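Local atomic coordinates of malonyl-CoA decarboxylase (Rhodopseudomonas palustris, PDB entry 4KSA), a protein that probably catalyses the decarboxylation of malonyl-CoA, releasing acetyl-CoA and carbon dioxide. Residues A69-D72 and D73-A76; Q176-D179 and W180-A184; R192-V196 and H197-D201. All coordinates share one frame; numbering follows the deposited sequence.

Interaction 1: A69-D72 and D73-A76; sequences ADED and DKLA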
# COMPACT_ATOMS: atom_id res chain seq x y z
N ALA A 69 -39.47 0.21 2.93
CA ALA A 69 -40.84 0.27 2.42
C ALA A 69 -41.42 -1.08 2.00
O ALA A 69 -40.70 -2.04 1.73
CB ALA A 69 -40.92 1.26 1.27
N ASP A 70 -42.75 -1.13 1.95
CA ASP A 70 -43.50 -2.32 1.56
C ASP A 70 -43.21 -2.53 0.07
O ASP A 70 -42.81 -1.59 -0.61
CB ASP A 70 -45.00 -2.06 1.79
CG ASP A 70 -45.84 -3.33 1.79
OD1 ASP A 70 -47.08 -3.22 1.92
OD2 ASP A 70 -45.27 -4.44 1.66
N GLU A 71 -43.41 -3.74 -0.43
CA GLU A 71 -43.16 -4.00 -1.84
C GLU A 71 -44.08 -3.14 -2.70
O GLU A 71 -43.70 -2.70 -3.78
CB GLU A 71 -43.38 -5.47 -2.16
CG GLU A 71 -42.66 -5.88 -3.42
CD GLU A 71 -41.16 -5.58 -3.33
OE1 GLU A 71 -40.54 -5.25 -4.37
OE2 GLU A 71 -40.60 -5.69 -2.21
N ASP A 72 -45.28 -2.92 -2.20
CA ASP A 72 -46.26 -2.10 -2.89
C ASP A 72 -45.76 -0.67 -2.86
O ASP A 72 -45.85 0.04 -3.86
CB ASP A 72 -47.62 -2.17 -2.20
CG ASP A 72 -48.39 -3.46 -2.50
OD1 ASP A 72 -47.83 -4.37 -3.16
OD2 ASP A 72 -49.56 -3.55 -2.06
N ASP A 73 -45.25 -0.23 -1.71
CA ASP A 73 -44.77 1.15 -1.61
C ASP A 73 -43.51 1.37 -2.45
O ASP A 73 -43.32 2.46 -3.00
CB ASP A 73 -44.54 1.55 -0.15
CG ASP A 73 -45.85 1.70 0.64
OD1 ASP A 73 -46.79 2.35 0.14
OD2 ASP A 73 -45.93 1.16 1.77
N LYS A 74 -42.65 0.36 -2.55
CA LYS A 74 -41.45 0.49 -3.38
C LYS A 74 -41.95 0.72 -4.79
O LYS A 74 -41.65 1.72 -5.44
CB LYS A 74 -40.61 -0.79 -3.36
CG LYS A 74 -39.60 -0.87 -2.23
CD LYS A 74 -38.62 -2.00 -2.44
CE LYS A 74 -37.73 -2.14 -1.23
NZ LYS A 74 -38.55 -2.37 -0.00
N LEU A 75 -42.75 -0.24 -5.24
CA LEU A 75 -43.30 -0.22 -6.57
C LEU A 75 -44.00 1.09 -6.93
O LEU A 75 -43.84 1.60 -8.03
CB LEU A 75 -44.25 -1.41 -6.74
CG LEU A 75 -44.37 -1.95 -8.17
CD1 LEU A 75 -45.07 -3.30 -8.14
CD2 LEU A 75 -45.13 -0.96 -9.05
N ALA A 76 -44.77 1.64 -6.00
CA ALA A 76 -45.47 2.88 -6.30
C ALA A 76 -44.45 3.96 -6.58
O ALA A 76 -44.60 4.73 -7.53
CB ALA A 76 -46.37 3.29 -5.13
O HOH W 1 -48.45 -0.59 2.62
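Lys74 and Asp73 reach back over Ala69 and Asp70 at the start of helix 71-83, while Asp72 contributes mainly its backbone. The carboxylate of Asp73 lies beside CB of Asp70: OD2 of Asp73 stops 3.4 Å from CB of Asp70, and Asp73 CB lies 3.9 Å from CB of Ala69. The two acid groups remain apart, Asp70 OD1 and Asp73 OD2 being 4.5 Å from each other, and a water that donates to both oxygens bridges them, which should ease their mutual repulsion. The other oxygen of Asp73, OD1, is hydrogen-bonded to Gly36 N. Lys74 runs extended until its last bond folds (chi4 57°), bringing NZ to 2.8 Å from Ala69 O. NZ donates to Glu67 O and makes a cation-pi contact with Tyr66, so the ammonium sits at the end of the preceding helix. An alanine in place of Lys74 is likely to leave Glu67 O without this donor and the Tyr66 ring without its cation. Along the backbone, Lys74 N meets Asp70 O at 2.8 Å, and Ala76 N bonds to Asp72 O at 2.9 Å. Asp70 OD2 accepts a weak bond from Glu71 N. With Asp70 at the N-cap position, this is the first turn of a helix that follows helix 52-68 through a very short connection.

Interaction 2: Q176-D179 and W180-A184; sequences QRID and WTTPA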
# COMPACT_ATOMS: atom_id res chain seq x y z
N GLN A 176 -8.47 -8.69 -9.86
CA GLN A 176 -7.82 -9.21 -8.67
C GLN A 176 -7.98 -10.71 -8.65
O GLN A 176 -9.03 -11.24 -9.03
CB GLN A 176 -8.44 -8.61 -7.39
CG GLN A 176 -7.80 -7.31 -6.97
CD GLN A 176 -6.32 -7.48 -6.75
OE1 GLN A 176 -5.89 -8.25 -5.89
NE2 GLN A 176 -5.51 -6.77 -7.55
N ARG A 177 -6.94 -11.42 -8.23
CA ARG A 177 -7.08 -12.85 -8.16
C ARG A 177 -7.85 -13.07 -6.89
O ARG A 177 -7.69 -12.32 -5.93
CB ARG A 177 -5.73 -13.55 -8.08
CG ARG A 177 -5.88 -15.01 -7.73
CD ARG A 177 -4.60 -15.78 -7.83
NE ARG A 177 -4.79 -17.07 -7.18
CZ ARG A 177 -3.86 -18.02 -7.09
NH1 ARG A 177 -2.66 -17.82 -7.62
NH2 ARG A 177 -4.15 -19.16 -6.46
N ILE A 178 -8.69 -14.09 -6.88
CA ILE A 178 -9.48 -14.39 -5.70
C ILE A 178 -9.04 -15.74 -5.17
O ILE A 178 -9.09 -16.76 -5.86
CB ILE A 178 -10.98 -14.40 -6.04
CG1 ILE A 178 -11.39 -12.99 -6.48
CG2 ILE A 178 -11.79 -14.92 -4.87
CD1 ILE A 178 -12.84 -12.85 -6.80
N ASP A 179 -8.57 -15.74 -3.93
CA ASP A 179 -8.10 -16.96 -3.32
C ASP A 179 -8.25 -16.85 -1.81
O ASP A 179 -8.93 -15.95 -1.31
CB ASP A 179 -6.64 -17.22 -3.70
CG ASP A 179 -5.72 -16.07 -3.35
OD1 ASP A 179 -5.74 -15.65 -2.17
OD2 ASP A 179 -4.98 -15.58 -4.24
N TRP A 180 -7.60 -17.77 -1.10
CA TRP A 180 -7.65 -17.84 0.35
C TRP A 180 -7.00 -16.63 1.04
O TRP A 180 -7.20 -16.41 2.24
CB TRP A 180 -7.01 -19.15 0.84
CG TRP A 180 -7.51 -19.59 2.17
CD1 TRP A 180 -6.77 -19.89 3.28
CD2 TRP A 180 -8.89 -19.76 2.55
NE1 TRP A 180 -7.60 -20.23 4.33
CE2 TRP A 180 -8.90 -20.16 3.90
CE3 TRP A 180 -10.10 -19.60 1.87
CZ2 TRP A 180 -10.09 -20.41 4.60
CZ3 TRP A 180 -11.28 -19.85 2.56
CH2 TRP A 180 -11.27 -20.25 3.91
N THR A 181 -6.21 -15.86 0.30
CA THR A 181 -5.61 -14.68 0.91
C THR A 181 -6.51 -13.49 0.66
O THR A 181 -6.17 -12.37 1.07
CB THR A 181 -4.23 -14.33 0.37
OG1 THR A 181 -4.35 -13.71 -0.91
CG2 THR A 181 -3.38 -15.54 0.29
N THR A 182 -7.63 -13.71 -0.02
CA THR A 182 -8.57 -12.63 -0.28
C THR A 182 -9.32 -12.36 1.03
O THR A 182 -9.50 -13.27 1.82
CB THR A 182 -9.59 -13.02 -1.41
OG1 THR A 182 -8.99 -12.80 -2.69
CG2 THR A 182 -10.90 -12.20 -1.29
N PRO A 183 -9.73 -11.10 1.27
CA PRO A 183 -10.46 -10.76 2.50
C PRO A 183 -11.75 -11.58 2.65
O PRO A 183 -12.51 -11.74 1.70
CB PRO A 183 -10.74 -9.27 2.33
CG PRO A 183 -9.56 -8.80 1.57
CD PRO A 183 -9.35 -9.87 0.53
N ALA A 184 -11.99 -12.08 3.85
CA ALA A 184 -13.19 -12.86 4.15
C ALA A 184 -14.49 -12.20 3.67
O ALA A 184 -15.32 -12.85 3.02
CB ALA A 184 -13.28 -13.11 5.63
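Asp179 and Thr182 form the tight part of this turn, bonded to each other in both directions. Thr182 N donates to Asp179 O at 2.9 Å, from well above the carbonyl plane (57° out of it), and Asp179 N donates in return to Thr182 OG1 at 3.2 Å with an N-H...O angle of 162°. The hydroxyl of Thr182 lies beside its own backbone N (chi1 -82°), which turns it back toward the strand end, where Thr182 OG1 also lies 3.4 Å from CA of Ile178. Thr182 is buried, and its side chain touches Leu187 of helix 184-193, as does that of Ile178. Asp179 OD1 belongs to the tight part too, taking two bonds from one residue: Thr181 N approaches it nearly along the C-O direction, at 2.5 Å, and Thr181 OG1 donates to the syn lone pair of Asp179 OD1, 2.7 Å away. Two bonds to one oxygen hold the carboxylate of Asp179 against turning about chi2. The loose side is that of OD2, whose partner is Arg177 NE at 3.3 Å, a charge pairing with the partly exposed arginine in which the oxygen is far from the guanidinium plane and no N-H points at it. Trp180 points away from the strand and covers Leu205 of helix 202-209, while its NE1 bonds to Glu188 of a second subunit, which makes the turn part of a subunit interface. The arrangement is an Asx turn nested in a type I beta turn, together an Asx motif, leading from strand 174-178, outermost in this chain's sheet, into helix 184-193.

Interaction 3: R192-V196 and H197-D201; sequences RYEQV and HTIHD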
# COMPACT_ATOMS: atom_id res chain seq x y z
N ARG A 192 -21.79 -16.73 -2.38
CA ARG A 192 -23.16 -16.57 -2.84
C ARG A 192 -23.24 -16.44 -4.36
O ARG A 192 -24.23 -16.84 -4.96
CB ARG A 192 -23.79 -15.35 -2.17
CG ARG A 192 -25.19 -15.03 -2.64
CD ARG A 192 -25.83 -13.91 -1.84
NE ARG A 192 -25.04 -12.67 -1.85
CZ ARG A 192 -24.07 -12.38 -0.98
NH1 ARG A 192 -23.41 -11.23 -1.07
NH2 ARG A 192 -23.77 -13.25 -0.01
N TYR A 193 -22.19 -15.90 -4.96
CA TYR A 193 -22.11 -15.69 -6.41
C TYR A 193 -21.53 -16.89 -7.19
O TYR A 193 -21.47 -16.86 -8.42
CB TYR A 193 -21.24 -14.47 -6.74
CG TYR A 193 -21.58 -13.17 -6.05
CD1 TYR A 193 -20.67 -12.11 -6.07
CD2 TYR A 193 -22.80 -12.99 -5.39
CE1 TYR A 193 -20.96 -10.90 -5.45
CE2 TYR A 193 -23.09 -11.78 -4.77
CZ TYR A 193 -22.17 -10.74 -4.80
OH TYR A 193 -22.46 -9.55 -4.19
N GLU A 194 -21.08 -17.92 -6.48
CA GLU A 194 -20.49 -19.08 -7.15
C GLU A 194 -21.49 -19.73 -8.11
O GLU A 194 -22.62 -20.04 -7.72
CB GLU A 194 -20.02 -20.12 -6.11
CG GLU A 194 -19.45 -21.41 -6.72
CD GLU A 194 -18.20 -21.18 -7.57
OE1 GLU A 194 -17.88 -22.04 -8.41
OE2 GLU A 194 -17.52 -20.14 -7.38
N GLN A 195 -21.05 -19.93 -9.36
CA GLN A 195 -21.88 -20.52 -10.41
C GLN A 195 -21.77 -22.04 -10.51
O GLN A 195 -22.62 -22.78 -10.00
CB GLN A 195 -21.53 -19.90 -11.76
CG GLN A 195 -21.76 -18.40 -11.81
CD GLN A 195 -23.16 -18.01 -11.35
OE1 GLN A 195 -24.16 -18.45 -11.91
NE2 GLN A 195 -23.22 -17.16 -10.32
N VAL A 196 -20.73 -22.51 -11.18
CA VAL A 196 -20.50 -23.95 -11.33
C VAL A 196 -20.47 -24.66 -9.98
O VAL A 196 -21.51 -25.11 -9.48
CB VAL A 196 -19.17 -24.23 -12.07
CG1 VAL A 196 -19.40 -24.28 -13.58
CG2 VAL A 196 -18.16 -23.15 -11.73
N HIS A 197 -19.28 -24.74 -9.38
CA HIS A 197 -19.08 -25.41 -8.09
C HIS A 197 -20.19 -25.18 -7.06
O HIS A 197 -20.88 -24.16 -7.09
CB HIS A 197 -17.74 -24.99 -7.50
CG HIS A 197 -16.58 -25.24 -8.40
ND1 HIS A 197 -16.20 -26.51 -8.80
CD2 HIS A 197 -15.72 -24.39 -9.01
CE1 HIS A 197 -15.16 -26.43 -9.61
NE2 HIS A 197 -14.85 -25.15 -9.75
N THR A 198 -20.34 -26.14 -6.15
CA THR A 198 -21.34 -26.07 -5.08
C THR A 198 -20.63 -25.65 -3.79
O THR A 198 -19.63 -26.25 -3.40
CB THR A 198 -22.02 -27.44 -4.84
OG1 THR A 198 -22.65 -27.89 -6.05
CG2 THR A 198 -23.07 -27.32 -3.74
N ILE A 199 -21.15 -24.62 -3.13
CA ILE A 199 -20.52 -24.16 -1.90
C ILE A 199 -21.52 -23.84 -0.78
O ILE A 199 -22.52 -23.14 -1.00
CB ILE A 199 -19.61 -22.92 -2.19
CG1 ILE A 199 -18.51 -23.32 -3.19
CG2 ILE A 199 -18.98 -22.42 -0.90
CD1 ILE A 199 -17.63 -22.18 -3.64
N HIS A 200 -21.23 -24.39 0.40
CA HIS A 200 -22.04 -24.22 1.61
C HIS A 200 -21.36 -23.30 2.62
O HIS A 200 -21.67 -22.11 2.68
CB HIS A 200 -22.31 -25.58 2.26
CG HIS A 200 -23.51 -26.29 1.70
ND1 HIS A 200 -23.69 -26.51 0.35
CD2 HIS A 200 -24.59 -26.82 2.32
CE1 HIS A 200 -24.83 -27.14 0.16
NE2 HIS A 200 -25.40 -27.34 1.34
N ASP A 201 -20.45 -23.84 3.42
CA ASP A 201 -19.74 -23.00 4.38
C ASP A 201 -18.35 -22.66 3.84
O ASP A 201 -18.12 -22.69 2.63
CB ASP A 201 -19.63 -23.67 5.77
CG ASP A 201 -18.99 -25.05 5.72
OD1 ASP A 201 -18.06 -25.25 4.92
OD2 ASP A 201 -19.40 -25.92 6.52
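The imidazole of His197 and the carboxylate of Glu194 lie only 25° from coplanar, with Glu194 OE1 at the edge of the ring, near its plane. OE1 comes within 3.2 Å of CD2 of His197 and within 3.1 Å of its CB. Val196 runs alongside His197, pointing the same way, and its CG2 approaches CD2 of the ring obliquely at 3.9 Å. NE2 of the ring has its partner outside the two segments, Tyr266 OH of strand 262-270. The chain of Glu194 leaves with CG opposite the backbone N (chi1 177°) and then bends at its second bond, which folds the carboxylate back beside His197. Its methylene CG lies 3.7 Å from CD1 of Ile199, the two side chains crossing at about a right angle. Ile199 also packs on Leu205 and Arg208 of helix 202-209. Within 192-196, Gln195 NE2 donates to Tyr193 O at 2.6 Å, from above the carbonyl plane, and so engages a carbonyl of the last turn of helix 184-193. The chemistry is thus mixed: OE1 meets the ring at CD2, a carbon, and no ion pair with the imidazole is formed there, while the bond between His197 NE2 and Tyr266 OH probably helps to set the ring. Glu233 of strand 230-237 brings a second acid close to OE1, probably raising the cost of the negative charge, which the weak Arg208 pairing would only partly offset.

The three contacts follow one another along the chain. Interaction 1 is in the helical part before strand 174-178; its centre is about 37 Å from that of interaction 2 and about 31 Å from that of interaction 3, with nearest atoms about 25 Å and about 17 Å away. Interactions 2 and 3 are neighbours, their centres about 15 Å apart and nearest atoms about 7 Å. They flank helix 184-193, the first entering it from the sheet's outermost strand in this chain and the second leaving toward helix 202-209, whose Leu205 packs on both Trp180 and Ile199. All three lie away from His162, which binds magnesium in this protein, though not in this chain here.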